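Local structure of transcriptional regulator (Saccharomonospora viridis, 4KWA) at residues Glu4-Ile9 with His42-Ser47; Ser156-Gly161 with Gln180-Phe185. The protein probably binds DNA as a TetR-family transcriptional repressor, and holds a choline ion in its C-terminal ligand-binding domain. All blocks are in the same frame, centred on the assembly; numbering follows the deposited sequence.

Contact 1. Residues Glu4-Ile9 with His42-Ser47; sequences EARRRI and HYHFPS
R6 and I9 of helix 2-20 pack against H44 and F45 in a van der Waals and CH-pi contact within the DNA-binding domain, where the helix 38-44 of the predicted helix-turn-helix motif ends. As in TetR-type domains, the helix before the helix-turn-helix packs on the end of what is probably its recognition helix. The backbones come nearest at R6 and H44, whose CA atoms lie 6.9 Å apart. The aliphatic part of R6 does the touching there: its CG sits over one face of the H44 imidazole as a CH-pi contact, 3.9 Å from the ring centroid and 23° off the ring normal. CD2 of Y43 lies over the opposite face, so the imidazole is sandwiched between an arginine methylene and a tyrosine ring carbon. A5 adds its CB at 4.1 Å from H44 CE1. Beyond CG the R6 chain bends at chi3 (83°) and carries the guanidinium to F45, where NH1 comes to 3.6 Å from CE2 at the ring edge, near the ring plane. Guanidinium and phenyl planes are inclined by 51°, although F45 CZ lies over one face of the guanidinium. I9 meets both rings, CG2 lying 3.7 Å from F45 CE1 and CD1 4.0 Å from H44 ND1. F45 is the first residue to leave helical geometry after the helix, and CB of H44 lies over one face of its ring, toward the rim. Around the contact, L10 of helix 2-20 and I51 of helix 48-71 also touch the buried F45, and E54 meets both R6 and F45; the F45 side chain thus lies between helix 2-20 and the long helix 48-71.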
loop_
_atom_site.group_PDB
_atom_site.type_symbol
_atom_site.label_atom_id
_atom_site.label_comp_id
_atom_site.label_asym_id
_atom_site.label_seq_id
_atom_site.Cartn_x
_atom_site.Cartn_y
_atom_site.Cartn_z
ATOM N N GLU A 4 26.140 20.756 0.061
ATOM C CA GLU A 4 25.058 21.611 -0.469
ATOM C C GLU A 4 24.607 21.124 -1.877
ATOM O O GLU A 4 23.424 21.071 -2.144
ATOM C CB GLU A 4 25.503 23.094 -0.488
ATOM C CG GLU A 4 24.677 24.070 -1.327
ATOM C CD GLU A 4 23.231 24.207 -0.891
ATOM O OE1 GLU A 4 22.894 23.745 0.219
ATOM O OE2 GLU A 4 22.434 24.803 -1.663
ATOM N N ALA A 5 25.553 20.722 -2.731
ATOM C CA ALA A 5 25.206 20.172 -4.048
ATOM C C ALA A 5 24.377 18.889 -3.839
ATOM O O ALA A 5 23.333 18.725 -4.449
ATOM C CB ALA A 5 26.459 19.881 -4.848
ATOM N N ARG A 6 24.806 18.023 -2.916
ATOM C CA ARG A 6 24.069 16.773 -2.605
ATOM C C ARG A 6 22.632 16.972 -2.126
ATOM O O ARG A 6 21.667 16.288 -2.566
ATOM C CB ARG A 6 24.813 15.926 -1.533
ATOM C CG ARG A 6 26.034 15.155 -1.993
ATOM C CD ARG A 6 26.665 14.326 -0.857
ATOM N NE ARG A 6 25.994 13.054 -0.670
ATOM C CZ ARG A 6 24.967 12.810 0.151
ATOM N NH1 ARG A 6 24.424 11.606 0.123
ATOM N NH2 ARG A 6 24.447 13.739 0.966
ATOM N N ARG A 7 22.451 17.836 -1.138
ATOM C CA ARG A 7 21.143 18.087 -0.617
ATOM C C ARG A 7 20.159 18.569 -1.694
ATOM O O ARG A 7 19.016 18.175 -1.734
ATOM C CB ARG A 7 21.289 19.206 0.424
ATOM C CG ARG A 7 20.050 19.469 1.235
ATOM C CD ARG A 7 20.139 20.764 2.010
ATOM N NE ARG A 7 20.142 21.935 1.108
ATOM C CZ ARG A 7 19.044 22.417 0.507
ATOM N NH1 ARG A 7 17.857 21.784 0.642
ATOM N NH2 ARG A 7 19.140 23.486 -0.295
ATOM N N ARG A 8 20.629 19.492 -2.547
ATOM C CA ARG A 8 19.793 20.046 -3.612
ATOM C C ARG A 8 19.383 18.969 -4.620
ATOM O O ARG A 8 18.227 18.884 -4.976
ATOM C CB ARG A 8 20.413 21.304 -4.247
ATOM C CG ARG A 8 19.965 22.580 -3.489
ATOM C CD ARG A 8 20.571 23.931 -3.913
ATOM N NE ARG A 8 20.402 24.240 -5.338
ATOM C CZ ARG A 8 21.337 24.067 -6.282
ATOM N NH1 ARG A 8 21.047 24.345 -7.578
ATOM N NH2 ARG A 8 22.561 23.619 -5.948
ATOM N N ILE A 9 20.343 18.128 -4.990
ATOM C CA ILE A 9 20.018 17.008 -5.862
ATOM C C ILE A 9 18.962 16.144 -5.244
ATOM O O ILE A 9 17.975 15.755 -5.898
ATOM C CB ILE A 9 21.259 16.144 -6.163
ATOM C CG1 ILE A 9 22.282 16.886 -7.004
ATOM C CG2 ILE A 9 20.851 14.872 -6.891
ATOM C CD1 ILE A 9 23.644 16.211 -7.111
ATOM N N HIS A 42 26.059 12.154 -11.312
ATOM C CA HIS A 42 26.670 10.783 -11.312
ATOM C C HIS A 42 27.807 10.675 -10.263
ATOM O O HIS A 42 27.984 9.659 -9.543
ATOM C CB HIS A 42 27.155 10.423 -12.714
ATOM C CG HIS A 42 26.102 10.488 -13.808
ATOM N ND1 HIS A 42 24.897 9.831 -13.733
ATOM C CD2 HIS A 42 26.152 11.027 -15.057
ATOM C CE1 HIS A 42 24.228 9.998 -14.860
ATOM N NE2 HIS A 42 24.956 10.746 -15.673
ATOM N N TYR A 43 28.521 11.776 -10.092
ATOM C CA TYR A 43 29.619 11.801 -9.114
ATOM C C TYR A 43 29.135 11.555 -7.728
ATOM O O TYR A 43 29.674 10.693 -7.030
ATOM C CB TYR A 43 30.391 13.099 -9.214
ATOM C CG TYR A 43 31.503 13.295 -8.216
ATOM C CD1 TYR A 43 32.658 12.481 -8.235
ATOM C CD2 TYR A 43 31.474 14.372 -7.331
ATOM C CE1 TYR A 43 33.711 12.688 -7.330
ATOM C CE2 TYR A 43 32.525 14.602 -6.440
ATOM C CZ TYR A 43 33.653 13.773 -6.452
ATOM O OH TYR A 43 34.714 14.055 -5.572
ATOM N N HIS A 44 28.012 12.151 -7.357
ATOM C CA HIS A 44 27.540 11.901 -6.018
ATOM C C HIS A 44 26.714 10.630 -5.895
ATOM O O HIS A 44 26.750 9.954 -4.874
ATOM C CB HIS A 44 26.753 13.072 -5.530
ATOM C CG HIS A 44 27.587 14.293 -5.302
ATOM N ND1 HIS A 44 27.428 15.452 -6.029
ATOM C CD2 HIS A 44 28.625 14.512 -4.460
ATOM C CE1 HIS A 44 28.311 16.348 -5.624
ATOM N NE2 HIS A 44 29.059 15.796 -4.684
ATOM N N PHE A 45 26.016 10.265 -6.956
ATOM C CA PHE A 45 25.106 9.126 -6.925
ATOM C C PHE A 45 25.240 8.339 -8.232
ATOM O O PHE A 45 24.522 8.608 -9.209
ATOM C CB PHE A 45 23.676 9.687 -6.789
ATOM C CG PHE A 45 23.536 10.658 -5.634
ATOM C CD1 PHE A 45 23.358 12.012 -5.850
ATOM C CD2 PHE A 45 23.491 10.173 -4.320
ATOM C CE1 PHE A 45 23.183 12.888 -4.805
ATOM C CE2 PHE A 45 23.351 11.058 -3.273
ATOM C CZ PHE A 45 23.201 12.416 -3.529
ATOM N N PRO A 46 26.215 7.394 -8.260
ATOM C CA PRO A 46 26.553 6.620 -9.455
ATOM C C PRO A 46 25.439 5.858 -10.087
ATOM O O PRO A 46 25.622 5.427 -11.230
ATOM C CB PRO A 46 27.694 5.686 -8.982
ATOM C CG PRO A 46 28.221 6.311 -7.737
ATOM C CD PRO A 46 27.023 6.989 -7.111
ATOM N N SER A 47 24.311 5.639 -9.387
ATOM C CA SER A 47 23.252 4.980 -10.028
ATOM C C SER A 47 21.978 5.600 -9.515
ATOM O O SER A 47 21.894 6.187 -8.417
ATOM C CB SER A 47 23.228 3.502 -9.675
ATOM O OG SER A 47 22.579 3.374 -8.437
#

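Contact 2. Residues Ser156-Gly161 with Gln180-Phe185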
loop_
_atom_site.group_PDB
_atom_site.type_symbol
_atom_site.label_atom_id
_atom_site.label_comp_id
_atom_site.label_asym_id
_atom_site.label_seq_id
_atom_site.Cartn_x
_atom_site.Cartn_y
_atom_site.Cartn_z
ATOM N N SER A 156 -1.236 0.870 12.314
ATOM C CA SER A 156 -0.347 1.094 11.193
ATOM C C SER A 156 -0.843 0.585 9.877
ATOM O O SER A 156 -0.752 1.283 8.842
ATOM C CB SER A 156 1.063 0.554 11.445
ATOM O OG SER A 156 1.083 -0.769 11.793
ATOM N N ALA A 157 -1.397 -0.615 9.948
ATOM C CA ALA A 157 -2.045 -1.231 8.799
ATOM C C ALA A 157 -3.242 -0.420 8.296
ATOM O O ALA A 157 -3.348 -0.181 7.024
ATOM C CB ALA A 157 -2.387 -2.681 9.045
ATOM N N LEU A 158 -4.099 0.030 9.230
ATOM C CA LEU A 158 -5.303 0.793 8.906
ATOM C C LEU A 158 -4.889 2.092 8.202
ATOM O O LEU A 158 -5.410 2.492 7.177
ATOM C CB LEU A 158 -6.104 1.039 10.160
ATOM C CG LEU A 158 -7.404 1.840 9.995
ATOM C CD1 LEU A 158 -8.348 1.201 8.982
ATOM C CD2 LEU A 158 -8.137 2.004 11.304
ATOM N N ILE A 159 -3.890 2.723 8.777
ATOM C CA ILE A 159 -3.403 3.944 8.205
ATOM C C ILE A 159 -2.948 3.773 6.796
ATOM O O ILE A 159 -3.292 4.587 5.925
ATOM C CB ILE A 159 -2.289 4.569 9.060
ATOM C CG1 ILE A 159 -2.859 5.114 10.374
ATOM C CG2 ILE A 159 -1.499 5.579 8.199
ATOM C CD1 ILE A 159 -1.830 5.443 11.418
ATOM N N ASP A 160 -2.074 2.804 6.546
ATOM C CA ASP A 160 -1.569 2.542 5.152
ATOM C C ASP A 160 -2.708 2.221 4.133
ATOM O O ASP A 160 -2.760 2.740 3.038
ATOM C CB ASP A 160 -0.560 1.410 5.197
ATOM C CG ASP A 160 0.743 1.818 5.781
ATOM O OD1 ASP A 160 1.023 3.004 5.851
ATOM O OD2 ASP A 160 1.490 0.962 6.109
ATOM N N GLY A 161 -3.659 1.404 4.541
ATOM C CA GLY A 161 -4.791 1.093 3.739
ATOM C C GLY A 161 -5.685 2.271 3.357
ATOM O O GLY A 161 -6.182 2.384 2.228
ATOM N N GLN A 180 -11.409 11.424 9.868
ATOM C CA GLN A 180 -12.624 11.023 10.617
ATOM C C GLN A 180 -12.643 9.508 10.969
ATOM O O GLN A 180 -12.875 9.129 12.106
ATOM C CB GLN A 180 -13.899 11.372 9.796
ATOM C CG GLN A 180 -15.158 11.351 10.690
ATOM C CD GLN A 180 -16.364 12.046 10.059
ATOM O OE1 GLN A 180 -17.211 12.612 10.758
ATOM N NE2 GLN A 180 -16.420 12.043 8.735
ATOM N N HIS A 181 -12.353 8.685 9.972
ATOM C CA HIS A 181 -12.285 7.246 10.211
ATOM C C HIS A 181 -11.270 6.875 11.303
ATOM O O HIS A 181 -11.502 6.037 12.179
ATOM C CB HIS A 181 -11.974 6.533 8.869
ATOM C CG HIS A 181 -12.098 5.039 8.973
ATOM N ND1 HIS A 181 -13.210 4.353 8.503
ATOM C CD2 HIS A 181 -11.380 4.135 9.674
ATOM C CE1 HIS A 181 -13.115 3.081 8.846
ATOM N NE2 HIS A 181 -12.002 2.910 9.523
ATOM N N LEU A 182 -10.062 7.441 11.223
ATOM C CA LEU A 182 -9.001 7.155 12.166
ATOM C C LEU A 182 -9.310 7.699 13.591
ATOM O O LEU A 182 -9.094 7.000 14.564
ATOM C CB LEU A 182 -7.666 7.727 11.652
ATOM C CG LEU A 182 -6.985 6.949 10.520
ATOM C CD1 LEU A 182 -5.835 7.730 9.881
ATOM C CD2 LEU A 182 -6.542 5.590 11.041
ATOM N N ASN A 183 -9.878 8.900 13.662
ATOM C CA ASN A 183 -10.305 9.461 14.933
ATOM C C ASN A 183 -11.446 8.574 15.537
ATOM O O ASN A 183 -11.453 8.327 16.753
ATOM C CB ASN A 183 -10.555 10.987 14.774
ATOM C CG ASN A 183 -9.259 11.797 14.850
ATOM O OD1 ASN A 183 -8.701 12.251 13.828
ATOM N ND2 ASN A 183 -8.720 11.908 16.046
ATOM N N ASP A 184 -12.364 8.045 14.716
ATOM C CA ASP A 184 -13.399 7.103 15.196
ATOM C C ASP A 184 -12.783 5.834 15.756
ATOM O O ASP A 184 -13.221 5.304 16.731
ATOM C CB ASP A 184 -14.422 6.808 14.111
ATOM C CG ASP A 184 -15.370 8.007 13.857
ATOM O OD1 ASP A 184 -15.344 8.946 14.694
ATOM O OD2 ASP A 184 -16.158 8.004 12.854
ATOM N N PHE A 185 -11.772 5.317 15.094
ATOM C CA PHE A 185 -11.118 4.096 15.543
ATOM C C PHE A 185 -10.474 4.422 16.910
ATOM O O PHE A 185 -10.507 3.596 17.789
ATOM C CB PHE A 185 -10.006 3.720 14.529
ATOM C CG PHE A 185 -9.204 2.466 14.914
ATOM C CD1 PHE A 185 -9.732 1.208 14.773
ATOM C CD2 PHE A 185 -7.964 2.583 15.434
ATOM C CE1 PHE A 185 -9.046 0.084 15.194
ATOM C CE2 PHE A 185 -7.255 1.435 15.878
ATOM C CZ PHE A 185 -7.793 0.226 15.697
#
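L158 reaches from helix 148-168 into the side of helix 175-190 and carries most of this buried, largely apolar contact. From CB, which points toward the other helix, the chain runs on with CG anti to the backbone N (chi1 180°), which extends the branch point across the gap until CG lies 4.0 Å from L182 CD2. There it forks. CD1 goes to the H181 imidazole, 4.1 Å from NE2. CD2 meets L182 CD2 at 3.9 Å and also sits over one face of the F185 ring, a CH-pi contact 4.1 Å from the centroid and 23° off the normal, displaced toward the CG side of the ring. L182 in turn spreads its two methyls against I159, with CD2 at 3.8 Å from I159 CG1. The axes of the two short segments run nearly antiparallel, at 166°, and approach to 11.0 Å, a spacing bridged by these long side chains. The polar ends of H181 are engaged elsewhere, ND1 by E150 and NE2 by R154 of the second subunit. L158 likewise packs on A157 of that subunit, so the pair of helices belongs to the dimer interface as is usual for TetR regulators. I159 lies near the bound choline, which touches D160 of the same helix, and packs on W99 of helix 94-109 and W126 of helix 113-139, while L182 rests on V85 of helix 77-86.

Overall arrangement
From the N terminus of this fragment, the C-terminal part of a longer protein, the chain runs through helix 2-20 and helix 27-34 before contact 1 closes a loop of 32 residues, fastening the end of helix 38-44 to helix 2-20 within the TetR-type DNA-binding domain. The long helix 48-71 then leads into the C-terminal ligand-binding domain, where contact 2 closes a shorter loop of 18 residues between the last two helices. The loops follow in series, neither nested nor crossed. The centres of contact 1 and contact 2 lie about 37 Å apart, on opposite sides of the chain's centre. No other chain of the assembly touches the segments of contact 1, whereas contact 2 borders both the choline pocket and the second subunit.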